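Local coordinates for hypothetical protein (Neisseria meningitidis Z2491, PDB 2F46) that is probably a phosphatase, related to nonclassical, eukaryotic-like phosphatases, at residues F76-P80 with T93-L97; V81-I86 with R114-L118. All coordinates share one frame; numbering follows the deposited sequence. Where two conformers were deposited one is given.

Contact 1: residues F76-P80 with T93-L97; sequences FHHQP and TFRQL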
loop_
_atom_site.group_PDB
_atom_site.type_symbol
_atom_site.label_atom_id
_atom_site.label_comp_id
_atom_site.label_asym_id
_atom_site.label_seq_id
_atom_site.Cartn_x
_atom_site.Cartn_y
_atom_site.Cartn_z
ATOM N N PHE A 76 -0.340 -10.112 8.293
ATOM C CA PHE A 76 -0.894 -10.094 6.935
ATOM C C PHE A 76 -2.325 -9.612 6.975
ATOM O O PHE A 76 -3.134 -10.140 7.741
ATOM C CB PHE A 76 -0.895 -11.499 6.352
ATOM C CG PHE A 76 0.481 -12.063 6.107
ATOM C CD1 PHE A 76 1.139 -12.787 7.101
ATOM C CD2 PHE A 76 1.099 -11.898 4.896
ATOM C CE1 PHE A 76 2.435 -13.294 6.860
ATOM C CE2 PHE A 76 2.372 -12.402 4.677
ATOM C CZ PHE A 76 2.999 -13.102 5.659
ATOM N N HIS A 77 -2.647 -8.645 6.131
ATOM C CA HIS A 77 -3.993 -8.094 6.080
ATOM C C HIS A 77 -4.417 -7.964 4.646
ATOM O O HIS A 77 -3.751 -7.309 3.861
ATOM C CB HIS A 77 -4.062 -6.723 6.760
ATOM C CG HIS A 77 -3.592 -6.737 8.164
ATOM N ND1 HIS A 77 -4.306 -7.320 9.185
ATOM C CD2 HIS A 77 -2.433 -6.309 8.718
ATOM C CE1 HIS A 77 -3.637 -7.199 10.314
ATOM N NE2 HIS A 77 -2.489 -6.598 10.063
ATOM N N HIS A 78 -5.575 -8.519 4.298
ATOM C CA HIS A 78 -6.197 -8.320 3.008
ATOM C C HIS A 78 -7.295 -7.262 3.094
ATOM O O HIS A 78 -8.349 -7.459 3.735
ATOM C CB HIS A 78 -6.775 -9.626 2.467
ATOM C CG HIS A 78 -7.023 -9.611 1.000
ATOM N ND1 HIS A 78 -7.620 -10.673 0.332
ATOM C CD2 HIS A 78 -6.777 -8.680 0.059
ATOM C CE1 HIS A 78 -7.725 -10.378 -0.947
ATOM N NE2 HIS A 78 -7.208 -9.174 -1.141
ATOM N N GLN A 79 -6.993 -6.087 2.523
ATOM C CA GLN A 79 -7.863 -4.936 2.617
ATOM C C GLN A 79 -8.151 -4.496 1.196
ATOM O O GLN A 79 -7.710 -3.438 0.726
ATOM C CB GLN A 79 -7.233 -3.818 3.459
ATOM C CG GLN A 79 -8.235 -2.653 3.632
ATOM C CD GLN A 79 -7.662 -1.270 3.858
ATOM O OE1 GLN A 79 -6.426 -1.070 3.940
ATOM N NE2 GLN A 79 -8.563 -0.287 3.936
ATOM N N PRO A 80 -8.910 -5.299 0.456
ATOM C CA PRO A 80 -9.124 -5.001 -0.937
ATOM C C PRO A 80 -9.988 -3.732 -1.141
ATOM O O PRO A 80 -10.980 -3.510 -0.436
ATOM C CB PRO A 80 -9.833 -6.257 -1.446
ATOM C CG PRO A 80 -10.553 -6.718 -0.280
ATOM C CD PRO A 80 -9.673 -6.490 0.877
ATOM N N THR A 93 -9.426 2.533 8.035
ATOM C CA THR A 93 -8.988 1.143 8.237
ATOM C C THR A 93 -7.491 0.957 7.895
ATOM O O THR A 93 -6.749 0.337 8.649
ATOM C CB THR A 93 -9.828 0.170 7.456
ATOM O OG1 THR A 93 -11.150 0.079 8.043
ATOM C CG2 THR A 93 -9.225 -1.225 7.427
ATOM N N PHE A 94 -7.026 1.590 6.820
ATOM C CA PHE A 94 -5.593 1.497 6.480
ATOM C C PHE A 94 -4.748 2.146 7.565
ATOM O O PHE A 94 -3.757 1.606 8.017
ATOM C CB PHE A 94 -5.412 2.168 5.118
ATOM C CG PHE A 94 -4.036 1.994 4.493
ATOM C CD1 PHE A 94 -3.662 0.814 3.899
ATOM C CD2 PHE A 94 -3.161 3.083 4.473
ATOM C CE1 PHE A 94 -2.415 0.706 3.288
ATOM C CE2 PHE A 94 -1.917 2.965 3.858
ATOM C CZ PHE A 94 -1.553 1.775 3.295
ATOM N N ARG A 95 -5.169 3.340 7.999
ATOM C CA ARG A 95 -4.475 4.041 9.072
ATOM C C ARG A 95 -4.350 3.184 10.334
ATOM O O ARG A 95 -3.290 3.119 10.934
ATOM C CB ARG A 95 -5.235 5.320 9.398
ATOM C CG ARG A 95 -4.672 6.098 10.526
ATOM C CD ARG A 95 -5.748 6.948 11.068
ATOM N NE ARG A 95 -5.204 7.964 11.938
ATOM C CZ ARG A 95 -5.938 8.922 12.499
ATOM N NH1 ARG A 95 -7.242 9.010 12.257
ATOM N NH2 ARG A 95 -5.353 9.810 13.291
ATOM N N GLN A 96 -5.439 2.536 10.709
ATOM C CA GLN A 96 -5.469 1.683 11.893
ATOM C C GLN A 96 -4.605 0.453 11.737
ATOM O O GLN A 96 -3.878 0.080 12.679
ATOM C CB GLN A 96 -6.895 1.249 12.228
ATOM C CG GLN A 96 -7.771 2.382 12.740
ATOM C CD GLN A 96 -9.143 1.907 13.276
ATOM O OE1 GLN A 96 -9.237 0.836 13.904
ATOM N NE2 GLN A 96 -10.193 2.718 13.066
ATOM N N LEU A 97 -4.661 -0.194 10.572
ATOM C CA LEU A 97 -3.831 -1.375 10.353
ATOM C C LEU A 97 -2.374 -1.019 10.505
ATOM O O LEU A 97 -1.640 -1.734 11.196
ATOM C CB LEU A 97 -4.075 -1.972 8.970
ATOM C CG LEU A 97 -5.402 -2.668 8.754
ATOM C CD1 LEU A 97 -5.570 -2.993 7.259
ATOM C CD2 LEU A 97 -5.538 -3.906 9.621
#

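Contact 2: residues V81-I86 with R114-L118; sequences VTARDI and RCSLL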
loop_
_atom_site.group_PDB
_atom_site.type_symbol
_atom_site.label_atom_id
_atom_site.label_comp_id
_atom_site.label_asym_id
_atom_site.label_seq_id
_atom_site.Cartn_x
_atom_site.Cartn_y
_atom_site.Cartn_z
ATOM N N VAL A 81 -9.557 -2.899 -2.087
ATOM C CA VAL A 81 -10.328 -1.759 -2.560
ATOM C C VAL A 81 -10.157 -1.611 -4.062
ATOM O O VAL A 81 -9.262 -2.208 -4.680
ATOM C CB VAL A 81 -9.899 -0.451 -1.870
ATOM C CG1 VAL A 81 -9.962 -0.582 -0.331
ATOM C CG2 VAL A 81 -8.486 -0.044 -2.304
ATOM N N THR A 82 -10.982 -0.778 -4.678
ATOM C CA THR A 82 -10.682 -0.216 -5.981
ATOM C C THR A 82 -10.477 1.294 -5.840
ATOM O O THR A 82 -11.043 1.932 -4.934
ATOM C CB THR A 82 -11.764 -0.517 -7.033
ATOM O OG1 THR A 82 -12.936 0.182 -6.658
ATOM C CG2 THR A 82 -12.037 -2.017 -7.110
ATOM N N ALA A 83 -9.595 1.864 -6.659
ATOM C CA ALA A 83 -9.292 3.288 -6.520
ATOM C C ALA A 83 -10.556 4.124 -6.581
ATOM O O ALA A 83 -10.751 5.078 -5.802
ATOM C CB ALA A 83 -8.279 3.725 -7.546
ATOM N N ARG A 84 -11.434 3.742 -7.496
ATOM C CA ARG A 84 -12.727 4.386 -7.691
ATOM C C ARG A 84 -13.574 4.393 -6.412
ATOM O O ARG A 84 -14.190 5.428 -6.094
ATOM C CB ARG A 84 -13.488 3.656 -8.816
ATOM C CG ARG A 84 -15.006 3.930 -8.838
ATOM C CD ARG A 84 -15.729 3.318 -10.054
ATOM N NE ARG A 84 -16.976 4.042 -10.354
ATOM C CZ ARG A 84 -17.021 5.249 -10.909
ATOM N NH1 ARG A 84 -15.899 5.881 -11.222
ATOM N NH2 ARG A 84 -18.194 5.833 -11.143
ATOM N N ASP A 85 -13.605 3.282 -5.701
ATOM C CA ASP A 85 -14.569 3.097 -4.602
ATOM C C ASP A 85 -14.022 3.407 -3.219
ATOM O O ASP A 85 -14.743 3.264 -2.225
ATOM C CB ASP A 85 -15.156 1.692 -4.613
ATOM N N ILE A 86 -12.772 3.865 -3.125
ATOM C CA ILE A 86 -12.187 4.174 -1.822
ATOM C C ILE A 86 -13.051 5.225 -1.112
ATOM O O ILE A 86 -13.340 6.291 -1.684
ATOM C CB ILE A 86 -10.751 4.717 -1.971
ATOM C CG1 ILE A 86 -9.810 3.573 -2.320
ATOM C CG2 ILE A 86 -10.287 5.393 -0.675
ATOM C CD1 ILE A 86 -8.414 4.053 -2.708
ATOM N N ARG A 114 -3.415 2.311 -5.154
ATOM C CA ARG A 114 -4.436 2.291 -4.085
ATOM C C ARG A 114 -3.841 2.511 -2.714
ATOM O O ARG A 114 -4.440 3.257 -1.901
ATOM C CB ARG A 114 -5.237 1.000 -4.130
ATOM C CG ARG A 114 -6.198 0.957 -5.302
ATOM C CD ARG A 114 -6.729 -0.474 -5.561
ATOM N NE ARG A 114 -5.919 -1.135 -6.573
ATOM C CZ ARG A 114 -6.332 -2.195 -7.254
ATOM N NH1 ARG A 114 -7.493 -2.754 -6.997
ATOM N NH2 ARG A 114 -5.568 -2.674 -8.226
ATOM N N CYS A 115 -2.677 1.912 -2.448
ATOM C CA CYS A 115 -1.961 2.105 -1.187
ATOM C C CYS A 115 -1.652 3.597 -0.991
ATOM O O CYS A 115 -1.912 4.210 0.058
ATOM C CB CYS A 115 -0.689 1.258 -1.153
ATOM S SG CYS A 115 -0.906 -0.458 -1.791
ATOM N N SER A 116 -1.130 4.185 -2.071
ATOM C CA SER A 116 -0.714 5.572 -2.020
ATOM C C SER A 116 -1.913 6.491 -1.810
ATOM O O SER A 116 -1.824 7.521 -1.133
ATOM C CB SER A 116 0.074 5.930 -3.275
ATOM O OG SER A 116 1.222 5.120 -3.425
ATOM N N LEU A 117 -3.056 6.135 -2.375
ATOM C CA LEU A 117 -4.272 6.915 -2.138
ATOM C C LEU A 117 -4.803 6.760 -0.714
ATOM O O LEU A 117 -5.257 7.743 -0.092
ATOM C CB LEU A 117 -5.355 6.518 -3.105
ATOM C CG LEU A 117 -5.215 7.027 -4.516
ATOM C CD1 LEU A 117 -6.228 6.390 -5.402
ATOM C CD2 LEU A 117 -5.405 8.516 -4.580
ATOM N N LEU A 118 -4.810 5.557 -0.178
ATOM C CA LEU A 118 -5.267 5.373 1.189
ATOM C C LEU A 118 -4.406 6.206 2.147
ATOM O O LEU A 118 -4.938 6.866 3.062
ATOM C CB LEU A 118 -5.253 3.888 1.562
ATOM C CG LEU A 118 -6.315 3.065 0.818
ATOM C CD1 LEU A 118 -5.991 1.595 0.958
ATOM C CD2 LEU A 118 -7.729 3.348 1.339
#

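Contact 1: residues F76-P80 with T93-L97
Gln79 turns CG trans to its own backbone N (chi1 -175°) and then runs out nearly straight, which carries its amide across to Thr93 and Phe94 on the helix. OE1 arrives at the rim of the Phe94 ring, in the ring plane, 3.3 Å from CD1, so the carbonyl oxygen faces a ring C-H rather than the pi cloud. The amide and ring planes are nearly coplanar, 29° apart. The amide nitrogen, NE2, rests 3.7 Å from CG2 of Thr93. A hydrogen bond from NE2 to the backbone O of Asp90, one turn earlier in the helix, helps set the amide's rotation. Thr93 turns its own OG1 to the O of His89 and leaves the methyl for Gln79.

Two residues back, on the strand, His77 meets Leu97. CD2 of Leu97 sits over the middle of the imidazole, 3.7 Å from the centroid and 13° off the ring normal, a clear CH-pi contact on one face. The other methyl, CD1, bridges the two halves of the contact: it lies 3.9 Å from OE1 of Gln79 and 4.1 Å from CB of His77. Backbone bonds between Cys48 and both His77 and Gln79 hold the strand and the residue after it to strand 45-48, and Leu97 also touches Ile47 there. This is a helix packed against the outermost strand of a mixed sheet, the first half of the beta-alpha-beta crossover 75-78, 88-99, 105-108, consistent with the alpha/beta fold of cysteine-dependent phosphatases.

Contact 2: residues V81-I86 with R114-L118
Arg114 reaches from the first turn of its helix into the loop 81-86, and its side chain can be walked outward. CB lies 3.9 Å from CG2 of Val81. CG comes next, 3.8 Å from the backbone N of Ala83, and CD is wedged at Val81, 3.7 Å from CG2 and close to the carbonyl oxygen as well. Here the chain bends, chi3 being -95°, and this kink swings the guanidinium round to that same oxygen. NH1 then donates to O of Val81 over 3.0 Å, a fairly straight bond with an angle of 163° at the hydrogen. The acceptor lies in the guanidinium plane and the donor in the carbonyl plane. NH1 has a second partner in the salt bridge to OE2 of Glu54, so the loop carbonyl and a carboxylate together position this end of the group.

Four residues separate Cys109 from Arg114, one fewer than in the CX5R signature of cysteine-dependent phosphatases, which the segment resembles. By that analogy the arginine probably belongs to the phosphate-binding site, with Val81 as a neighbour that orients it.

Deeper along the helix the contact turns apolar. CB of Ala83 meets CD1 of Leu117 at 4.0 Å. Ile86 splits its branches between two leucines: CD1 slants across to CB of Leu117, 3.9 Å away, while CG2 touches CD2 of Leu118 at 3.8 Å. Leu118 also touches Asp90 of helix 88-99.

From the N terminus, the chain passes through the strands 18-21, 24-27 and 45-48 before it reaches strand 75-78, the edge of the sheet, where contact 1 begins. Residues 81-86 follow directly and open contact 2. Helix 88-99 then comes back over the sheet, and 93-97 closes the shorter loop of contact 1. Only after strand 105-108 does helix 113-125 close contact 2, so the two contacts cross rather than nest. Together they tie the edge strand and the loop after it to two consecutive helices. They also touch directly: Phe94 CD2 lies 3.7 Å from Leu118 CB, so helices 88-99 and 113-125 pack on each other where the contacts meet.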